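Local coordinates for protein beta-glucoside phosphorylase BglX (Unidentified, PDB 5VQE) that probably cleaves terminal glucose from beta-glucosides by phosphorolysis, as a family 3 glycoside phosphorylase holding a covalently bound 2-fluoroglucosyl unit, at residues D288-V293 against M299-A304; E303-S308 against D314-T319; G199-D204 against S209-L214. One frame throughout, in Å; residues are numbered along the deposited sequence.

Contacts 1 and 2 are neighbours, their centres about 7 Å apart: both use helix 301-310, share E303 and A304, and touch the bound sugar through the segment off that helix, 288-293 in contact 1 and 314-319 in contact 2. Contact 2 is buried and almost wholly apolar, a helix laid against a barrel strand. Contact 1 is only partly buried and polar, a single arginine reaching to the loop that carries the sugar. Contact 3 stands apart, with centres about 18 Å from contact 1 and 22 Å from contact 2. It joins a loop to the short strand 210-211, mixing a carboxylate network with valine packing and two bridging waters. All three lie in the TIM-barrel domain.

Contact 1 of 3, residues D288-V293 against M299-A304; sequences DATQMV and MPRHEA. With G2F (2-deoxy-2-fluoro-alpha-D-glucopyranose), chain B.
The guanidinium of R301 meets T290 at its edge: T290 OG1 lies in its plane, and T290 O sits slightly off it. The grip is end-on, with R301 NH2 donating to T290 OG1 (2.8 Å) and R301 NH1 to T290 O (2.9 Å). The second bond comes from above the carbonyl plane, 48° out of it, and so misses the lone pairs. R301 reaches this far because its CG is anti to the backbone N (chi1 -174°) and the chain stays extended to NE, which forms a salt bridge with D325. T290 OG1 is also hydrogen-bonded to the carbonyl of F318, so one hydroxyl ties the loop both to helix 301-310 and to the segment after strand 316-317. A type I turn from A289 to M292 carries T290, placing it two residues from D288. There D288 OD1 is joined covalently to C1 of the fluorosugar (1.4 Å), and A289 N adds a weak bond to the same oxygen (2.9 Å). A carboxylate at the end of a barrel strand, esterified by a 2-fluoroglucosyl group, is the hallmark of a trapped glycosyl-enzyme intermediate, consistent with D288 being the nucleophile of this family 3 active site.

Contact 2 of 3, residues E303-S308 against D314-T319; sequences EALPTS and DMLTFT. With G2F (2-deoxy-2-fluoro-alpha-D-glucopyranose), chain B.
S308 OG is gripped by the carbonyl of S265 and the hydroxyl of Y295, which hold its polar end while its CB rests on L316 CD2 (3.9 Å). One turn earlier L305 meets the same leucine. The two side chains cross at about a right angle, with L305 CD2 4.1 Å from L316 CD2, and the second methyl, L316 CD1, lies 3.8 Å from the backbone L305 O. With CG anti to the carbonyl carbon (chi1 -65°), the L316 side chain is directed at the helix, and chi2 then sets CD1 on L305 O and CD2 near S308 CB. This is the helix-on-strand layer of a TIM barrel: helix 301-310 leads into strand 316-317, which pairs in parallel with 38-42, while L329 of the next helix, 322-335, touches both leucines. Within helix 301-310, E303 O takes two donors from T307, its hydroxyl OG1 at 2.7 Å and its backbone N at 3.2 Å. Beyond the strand the chain turns into the sugar pocket. F318 CE2 approaches C6 of the fluoroglucose at 3.8 Å, on an oblique path, and T317 CG2 covers one face of the F318 ring, 3.5 Å above its centre.

Contact 3 of 3, residues G199-D204 against S209-L214; sequences GVDYRD and SSVNNL
D201 and V200 form the tight part of this contact, pressed against V211, N212 and N213 as the two segments run roughly antiparallel (162° apart). D201 OD2 takes the backbone N-H of V211 at 2.8 Å, nearly straight at 156°, through its anti lone pair. The syn sides of the carboxylate face R203, which grips it side-on: R203 NE goes to D201 OD1 (3.0 Å) and R203 NH2 to D201 OD2 (2.9 Å). D201 OD1 also accepts Y202 N, coming from the same face as R203 NE, so each oxygen holds two donors and the carboxylate can hardly rotate. V200 wedges in with both methyls. Its CG1, anti to the backbone N (chi1 178°), comes to 3.1 Å from N213 OD1, a close fit; its CG2 crosses the amide of N212, 3.6 Å from N212 ND2, and packs on L214 CG at 3.9 Å. N212 is itself fixed by Q245 and the carbonyl of G197. A water bridges R203 O, to which it donates, and OG of the buried S210, from which it accepts. The loose side lies at the exposed N213, where another water donates to N213 OD1 and weakly to V200 O, and at the partly exposed R203, which merely brushes V211 through NH2. With an alanine at D201, the V211 N-H would probably lose its acceptor and the R203 guanidinium would be left without its countercharge, free to swing. The contact thus fastens the loop that follows barrel strand 191-195 to strand 210-211, which pairs in parallel with 237-244. Four N-H donors converge on one buried carboxylate, two of them from the R203 guanidinium, and are likely to stabilise D201 in its ionised form.

Contact 1 of 3, residues D288-V293 against M299-A304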
loop_
_atom_site.group_PDB
_atom_site.type_symbol
_atom_site.label_atom_id
_atom_site.label_comp_id
_atom_site.label_asym_id
_atom_site.label_seq_id
_atom_site.Cartn_x
_atom_site.Cartn_y
_atom_site.Cartn_z
ATOM N N ASP A 288 10.284 -6.474 4.275
ATOM C CA ASP A 288 9.452 -6.568 3.094
ATOM C C ASP A 288 9.696 -7.923 2.439
ATOM O O ASP A 288 10.672 -8.615 2.746
ATOM C CB ASP A 288 9.759 -5.422 2.135
ATOM C CG ASP A 288 8.735 -5.296 1.029
ATOM O OD1 ASP A 288 7.549 -5.680 1.248
ATOM O OD2 ASP A 288 9.148 -4.806 -0.033
ATOM N N ALA A 289 8.785 -8.306 1.544
ATOM C CA ALA A 289 8.803 -9.636 0.934
ATOM C C ALA A 289 10.189 -10.000 0.409
ATOM O O ALA A 289 10.782 -9.258 -0.383
ATOM C CB ALA A 289 7.775 -9.687 -0.203
ATOM N N THR A 290 10.696 -11.164 0.834
ATOM C CA THR A 290 12.093 -11.525 0.599
ATOM C C THR A 290 12.356 -12.109 -0.783
ATOM O O THR A 290 13.520 -12.363 -1.108
ATOM C CB THR A 290 12.583 -12.534 1.639
ATOM O OG1 THR A 290 11.996 -13.814 1.379
ATOM C CG2 THR A 290 12.248 -12.081 3.068
ATOM N N GLN A 291 11.338 -12.337 -1.607
ATOM C CA GLN A 291 11.597 -12.838 -2.949
ATOM C C GLN A 291 11.806 -11.712 -3.943
ATOM O O GLN A 291 12.054 -11.970 -5.125
ATOM C CB GLN A 291 10.462 -13.759 -3.414
ATOM C CG GLN A 291 9.265 -13.086 -4.061
ATOM C CD GLN A 291 8.429 -12.288 -3.086
ATOM O OE1 GLN A 291 8.462 -12.533 -1.875
ATOM N NE2 GLN A 291 7.663 -11.325 -3.608
ATOM N N MET A 292 11.743 -10.473 -3.492
ATOM C CA MET A 292 11.878 -9.363 -4.406
ATOM C C MET A 292 13.338 -9.090 -4.717
ATOM O O MET A 292 14.238 -9.370 -3.918
ATOM C CB MET A 292 11.198 -8.149 -3.819
ATOM C CG MET A 292 9.722 -8.394 -3.823
ATOM S SD MET A 292 8.822 -6.920 -3.563
ATOM C CE MET A 292 9.335 -6.624 -1.927
ATOM N N VAL A 293 13.559 -8.548 -5.913
ATOM C CA VAL A 293 14.908 -8.402 -6.441
ATOM C C VAL A 293 15.770 -7.572 -5.501
ATOM O O VAL A 293 16.951 -7.875 -5.292
ATOM C CB VAL A 293 14.850 -7.789 -7.851
ATOM C CG1 VAL A 293 16.245 -7.630 -8.419
ATOM C CG2 VAL A 293 13.979 -8.647 -8.774
ATOM N N MET A 299 22.766 -9.979 -1.581
ATOM C CA MET A 299 23.564 -10.887 -0.767
ATOM C C MET A 299 23.175 -12.309 -1.148
ATOM O O MET A 299 22.015 -12.549 -1.517
ATOM C CB MET A 299 23.308 -10.615 0.720
ATOM C CG MET A 299 24.148 -11.404 1.695
ATOM S SD MET A 299 23.807 -10.951 3.415
ATOM C CE MET A 299 24.344 -9.256 3.467
ATOM N N PRO A 300 24.090 -13.274 -1.098
ATOM C CA PRO A 300 23.678 -14.661 -1.321
ATOM C C PRO A 300 22.589 -15.038 -0.332
ATOM O O PRO A 300 22.672 -14.722 0.856
ATOM C CB PRO A 300 24.967 -15.459 -1.095
ATOM C CG PRO A 300 26.053 -14.481 -1.408
ATOM C CD PRO A 300 25.541 -13.170 -0.874
ATOM N N ARG A 301 21.552 -15.705 -0.834
ATOM C CA ARG A 301 20.361 -15.914 -0.019
ATOM C C ARG A 301 20.668 -16.716 1.244
ATOM O O ARG A 301 20.143 -16.405 2.320
ATOM C CB ARG A 301 19.277 -16.605 -0.834
ATOM C CG ARG A 301 17.975 -16.724 -0.072
ATOM C CD ARG A 301 16.805 -16.996 -1.004
ATOM N NE ARG A 301 15.508 -16.949 -0.319
ATOM C CZ ARG A 301 14.769 -15.854 -0.161
ATOM N NH1 ARG A 301 15.184 -14.678 -0.622
ATOM N NH2 ARG A 301 13.598 -15.934 0.465
ATOM N N HIS A 302 21.517 -17.749 1.141
ATOM C CA HIS A 302 21.781 -18.592 2.305
ATOM C C HIS A 302 22.386 -17.783 3.447
ATOM O O HIS A 302 22.151 -18.100 4.619
ATOM C CB HIS A 302 22.660 -19.796 1.921
ATOM C CG HIS A 302 24.077 -19.461 1.575
ATOM N ND1 HIS A 302 24.490 -19.212 0.283
ATOM C CD2 HIS A 302 25.190 -19.392 2.345
ATOM C CE1 HIS A 302 25.788 -18.970 0.277
ATOM N NE2 HIS A 302 26.236 -19.072 1.515
ATOM N N GLU A 303 23.137 -16.729 3.132
ATOM C CA GLU A 303 23.638 -15.814 4.150
ATOM C C GLU A 303 22.599 -14.768 4.543
ATOM O O GLU A 303 22.557 -14.353 5.708
ATOM C CB GLU A 303 24.891 -15.086 3.648
ATOM C CG GLU A 303 26.098 -15.971 3.376
ATOM C CD GLU A 303 27.169 -15.251 2.556
ATOM O OE1 GLU A 303 27.077 -14.011 2.392
ATOM O OE2 GLU A 303 28.097 -15.928 2.065
ATOM N N ALA A 304 21.766 -14.331 3.591
ATOM C CA ALA A 304 20.911 -13.165 3.816
ATOM C C ALA A 304 19.854 -13.442 4.875
ATOM O O ALA A 304 19.615 -12.609 5.756
ATOM C CB ALA A 304 20.245 -12.738 2.511
HETATM C C1 G2F B . 6.693 -5.811 0.146
HETATM C C2 G2F B . 5.986 -4.458 -0.190
HETATM C C3 G2F B . 5.071 -4.083 1.015
HETATM C C4 G2F B . 4.100 -5.272 1.291
HETATM C C5 G2F B . 4.961 -6.551 1.571
HETATM C C6 G2F B . 4.035 -7.814 1.786
HETATM O O3 G2F B . 4.266 -3.005 0.617
HETATM O O4 G2F B . 3.408 -4.981 2.475
HETATM O O5 G2F B . 5.750 -6.817 0.424
HETATM O O6 G2F B . 3.152 -7.904 0.705
HETATM F F2 G2F B . 6.906 -3.483 -0.360
#

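Contact 2 of 3, residues E303-S308 against D314-T319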
loop_
_atom_site.group_PDB
_atom_site.type_symbol
_atom_site.label_atom_id
_atom_site.label_comp_id
_atom_site.label_asym_id
_atom_site.label_seq_id
_atom_site.Cartn_x
_atom_site.Cartn_y
_atom_site.Cartn_z
ATOM N N GLU A 303 23.137 -16.729 3.132
ATOM C CA GLU A 303 23.638 -15.814 4.150
ATOM C C GLU A 303 22.599 -14.768 4.543
ATOM O O GLU A 303 22.557 -14.353 5.708
ATOM C CB GLU A 303 24.891 -15.086 3.648
ATOM C CG GLU A 303 26.098 -15.971 3.376
ATOM C CD GLU A 303 27.169 -15.251 2.556
ATOM O OE1 GLU A 303 27.077 -14.011 2.392
ATOM O OE2 GLU A 303 28.097 -15.928 2.065
ATOM N N ALA A 304 21.766 -14.331 3.591
ATOM C CA ALA A 304 20.911 -13.165 3.816
ATOM C C ALA A 304 19.854 -13.442 4.875
ATOM O O ALA A 304 19.615 -12.609 5.756
ATOM C CB ALA A 304 20.245 -12.738 2.511
ATOM N N LEU A 305 19.195 -14.595 4.796
ATOM C CA LEU A 305 18.046 -14.843 5.665
ATOM C C LEU A 305 18.419 -14.780 7.139
ATOM O O LEU A 305 17.776 -14.016 7.879
ATOM C CB LEU A 305 17.389 -16.174 5.272
ATOM C CG LEU A 305 16.855 -16.207 3.824
ATOM C CD1 LEU A 305 16.257 -17.550 3.463
ATOM C CD2 LEU A 305 15.809 -15.120 3.559
ATOM N N PRO A 306 19.433 -15.498 7.632
ATOM C CA PRO A 306 19.805 -15.322 9.042
ATOM C C PRO A 306 20.396 -13.960 9.328
ATOM O O PRO A 306 20.240 -13.452 10.442
ATOM C CB PRO A 306 20.820 -16.443 9.283
ATOM C CG PRO A 306 21.375 -16.755 7.930
ATOM C CD PRO A 306 20.260 -16.521 6.965
ATOM N N THR A 307 21.057 -13.342 8.347
ATOM C CA THR A 307 21.671 -12.041 8.583
ATOM C C THR A 307 20.616 -10.967 8.810
ATOM O O THR A 307 20.814 -10.069 9.638
ATOM C CB THR A 307 22.583 -11.668 7.412
ATOM O OG1 THR A 307 23.709 -12.561 7.373
ATOM C CG2 THR A 307 23.085 -10.233 7.530
ATOM N N SER A 308 19.490 -11.026 8.091
ATOM C CA SER A 308 18.421 -10.065 8.359
ATOM C C SER A 308 18.021 -10.115 9.823
ATOM O O SER A 308 17.896 -9.077 10.483
ATOM C CB SER A 308 17.202 -10.329 7.473
ATOM O OG SER A 308 17.469 -10.035 6.119
ATOM N N ASP A 314 12.920 -8.914 13.119
ATOM C CA ASP A 314 12.311 -9.958 13.932
ATOM C C ASP A 314 11.633 -11.027 13.094
ATOM O O ASP A 314 11.513 -12.176 13.547
ATOM C CB ASP A 314 11.283 -9.352 14.894
ATOM C CG ASP A 314 11.895 -8.335 15.833
ATOM O OD1 ASP A 314 12.972 -8.626 16.407
ATOM O OD2 ASP A 314 11.308 -7.241 15.989
ATOM N N MET A 315 11.202 -10.683 11.883
ATOM C CA MET A 315 10.443 -11.601 11.047
ATOM C C MET A 315 10.802 -11.431 9.579
ATOM O O MET A 315 10.961 -10.306 9.084
ATOM C CB MET A 315 8.946 -11.375 11.279
ATOM C CG MET A 315 8.020 -12.130 10.370
ATOM S SD MET A 315 6.302 -12.127 10.949
ATOM C CE MET A 315 6.453 -12.063 12.698
ATOM N N LEU A 316 10.931 -12.570 8.893
ATOM C CA LEU A 316 11.133 -12.618 7.453
ATOM C C LEU A 316 9.784 -12.786 6.780
ATOM O O LEU A 316 9.029 -13.708 7.114
ATOM C CB LEU A 316 12.048 -13.781 7.064
ATOM C CG LEU A 316 13.493 -13.700 7.560
ATOM C CD1 LEU A 316 14.120 -15.084 7.638
ATOM C CD2 LEU A 316 14.310 -12.821 6.648
ATOM N N THR A 317 9.485 -11.910 5.831
ATOM C CA THR A 317 8.188 -11.915 5.158
ATOM C C THR A 317 8.316 -12.706 3.857
ATOM O O THR A 317 8.864 -12.220 2.864
ATOM C CB THR A 317 7.708 -10.489 4.926
ATOM O OG1 THR A 317 7.643 -9.827 6.195
ATOM C CG2 THR A 317 6.329 -10.469 4.276
ATOM N N PHE A 318 7.835 -13.946 3.895
ATOM C CA PHE A 318 7.688 -14.821 2.736
ATOM C C PHE A 318 8.974 -15.569 2.439
ATOM O O PHE A 318 10.072 -15.095 2.751
ATOM C CB PHE A 318 7.258 -14.066 1.472
ATOM C CG PHE A 318 6.011 -13.256 1.637
ATOM C CD1 PHE A 318 5.153 -13.481 2.703
ATOM C CD2 PHE A 318 5.693 -12.267 0.716
ATOM C CE1 PHE A 318 3.998 -12.721 2.851
ATOM C CE2 PHE A 318 4.542 -11.506 0.862
ATOM C CZ PHE A 318 3.693 -11.740 1.922
ATOM N N THR A 319 8.827 -16.744 1.832
ATOM C CA THR A 319 9.939 -17.579 1.421
ATOM C C THR A 319 9.933 -17.703 -0.096
ATOM O O THR A 319 8.946 -17.387 -0.763
ATOM C CB THR A 319 9.857 -18.976 2.048
ATOM O OG1 THR A 319 8.591 -19.569 1.729
ATOM C CG2 THR A 319 10.019 -18.906 3.560
HETATM C C1 G2F B . 6.693 -5.811 0.146
HETATM C C2 G2F B . 5.986 -4.458 -0.190
HETATM C C3 G2F B . 5.071 -4.083 1.015
HETATM C C4 G2F B . 4.100 -5.272 1.291
HETATM C C5 G2F B . 4.961 -6.551 1.571
HETATM C C6 G2F B . 4.035 -7.814 1.786
HETATM O O3 G2F B . 4.266 -3.005 0.617
HETATM O O4 G2F B . 3.408 -4.981 2.475
HETATM O O5 G2F B . 5.750 -6.817 0.424
HETATM O O6 G2F B . 3.152 -7.904 0.705
HETATM F F2 G2F B . 6.906 -3.483 -0.360
#

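Contact 3 of 3, residues G199-D204 against S209-L214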
loop_
_atom_site.group_PDB
_atom_site.type_symbol
_atom_site.label_atom_id
_atom_site.label_comp_id
_atom_site.label_asym_id
_atom_site.label_seq_id
_atom_site.Cartn_x
_atom_site.Cartn_y
_atom_site.Cartn_z
ATOM N N GLY A 199 10.442 6.950 -2.111
ATOM C CA GLY A 199 9.981 8.205 -2.666
ATOM C C GLY A 199 11.068 9.174 -3.086
ATOM O O GLY A 199 10.743 10.198 -3.697
ATOM N N VAL A 200 12.336 8.908 -2.768
ATOM C CA VAL A 200 13.441 9.751 -3.232
ATOM C C VAL A 200 13.932 9.293 -4.598
ATOM O O VAL A 200 14.031 10.085 -5.537
ATOM C CB VAL A 200 14.582 9.739 -2.187
ATOM C CG1 VAL A 200 15.763 10.559 -2.659
ATOM C CG2 VAL A 200 14.082 10.273 -0.848
ATOM N N ASP A 201 14.240 8.006 -4.709
ATOM C CA ASP A 201 14.577 7.364 -5.966
ATOM C C ASP A 201 13.361 7.374 -6.896
ATOM O O ASP A 201 12.238 7.695 -6.491
ATOM C CB ASP A 201 15.042 5.932 -5.690
ATOM C CG ASP A 201 16.017 5.404 -6.729
ATOM O OD1 ASP A 201 16.055 5.939 -7.864
ATOM O OD2 ASP A 201 16.738 4.427 -6.400
ATOM N N TYR A 202 13.592 7.015 -8.163
ATOM C CA TYR A 202 12.522 6.845 -9.145
ATOM C C TYR A 202 12.355 5.389 -9.562
ATOM O O TYR A 202 11.697 5.101 -10.569
ATOM C CB TYR A 202 12.765 7.716 -10.383
ATOM C CG TYR A 202 14.087 7.489 -11.080
ATOM C CD1 TYR A 202 15.263 8.009 -10.560
ATOM C CD2 TYR A 202 14.161 6.768 -12.272
ATOM C CE1 TYR A 202 16.480 7.811 -11.192
ATOM C CE2 TYR A 202 15.376 6.565 -12.914
ATOM C CZ TYR A 202 16.533 7.095 -12.366
ATOM O OH TYR A 202 17.751 6.909 -12.985
ATOM N N ARG A 203 12.928 4.463 -8.803
ATOM C CA ARG A 203 12.964 3.066 -9.190
ATOM C C ARG A 203 12.302 2.200 -8.122
ATOM O O ARG A 203 12.126 2.612 -6.971
ATOM C CB ARG A 203 14.416 2.646 -9.468
ATOM C CG ARG A 203 15.013 3.433 -10.645
ATOM C CD ARG A 203 16.526 3.305 -10.755
ATOM N NE ARG A 203 17.211 3.763 -9.550
ATOM C CZ ARG A 203 18.501 3.553 -9.294
ATOM N NH1 ARG A 203 19.255 2.884 -10.161
ATOM N NH2 ARG A 203 19.035 3.988 -8.163
ATOM N N ASP A 204 11.926 0.988 -8.537
ATOM C CA ASP A 204 11.074 0.089 -7.764
ATOM C C ASP A 204 11.926 -0.981 -7.091
ATOM O O ASP A 204 12.628 -1.736 -7.774
ATOM C CB ASP A 204 10.031 -0.559 -8.683
ATOM C CG ASP A 204 9.103 -1.523 -7.952
ATOM O OD1 ASP A 204 9.264 -1.728 -6.732
ATOM O OD2 ASP A 204 8.204 -2.092 -8.612
ATOM N N SER A 209 17.595 -2.904 -5.660
ATOM C CA SER A 209 17.696 -2.215 -4.374
ATOM C C SER A 209 17.733 -0.712 -4.644
ATOM O O SER A 209 18.777 -0.154 -4.993
ATOM C CB SER A 209 18.918 -2.676 -3.590
ATOM O OG SER A 209 18.992 -1.978 -2.356
ATOM N N SER A 210 16.586 -0.054 -4.486
ATOM C CA SER A 210 16.505 1.375 -4.740
ATOM C C SER A 210 17.178 2.144 -3.601
ATOM O O SER A 210 17.492 1.594 -2.541
ATOM C CB SER A 210 15.048 1.795 -4.937
ATOM O OG SER A 210 14.273 1.588 -3.774
ATOM N N VAL A 211 17.433 3.429 -3.838
ATOM C CA VAL A 211 18.367 4.192 -3.011
ATOM C C VAL A 211 17.727 5.505 -2.587
ATOM O O VAL A 211 17.344 6.323 -3.436
ATOM C CB VAL A 211 19.693 4.452 -3.747
ATOM C CG1 VAL A 211 20.697 5.137 -2.831
ATOM C CG2 VAL A 211 20.266 3.147 -4.256
ATOM N N ASN A 212 17.620 5.707 -1.275
ATOM C CA ASN A 212 17.287 6.999 -0.674
ATOM C C ASN A 212 18.610 7.737 -0.477
ATOM O O ASN A 212 19.386 7.415 0.425
ATOM C CB ASN A 212 16.529 6.775 0.634
ATOM C CG ASN A 212 16.068 8.059 1.288
ATOM O OD1 ASN A 212 16.778 9.062 1.298
ATOM N ND2 ASN A 212 14.864 8.026 1.858
ATOM N N ASN A 213 18.897 8.705 -1.352
ATOM C CA ASN A 213 20.218 9.319 -1.417
ATOM C C ASN A 213 20.257 10.712 -0.793
ATOM O O ASN A 213 21.196 11.480 -1.046
ATOM C CB ASN A 213 20.705 9.365 -2.867
ATOM C CG ASN A 213 19.915 10.326 -3.726
ATOM O OD1 ASN A 213 18.705 10.477 -3.567
ATOM N ND2 ASN A 213 20.601 10.988 -4.650
ATOM N N LEU A 214 19.258 11.054 0.011
ATOM C CA LEU A 214 19.327 12.281 0.789
ATOM C C LEU A 214 20.577 12.261 1.667
ATOM O O LEU A 214 21.094 11.201 2.030
ATOM C CB LEU A 214 18.071 12.437 1.650
ATOM C CG LEU A 214 16.724 12.554 0.920
ATOM C CD1 LEU A 214 15.576 12.653 1.930
ATOM C CD2 LEU A 214 16.701 13.758 -0.018
HETATM O O HOH W 1 16.930 10.237 -6.043
HETATM O O HOH W 2 11.679 1.422 -4.406
#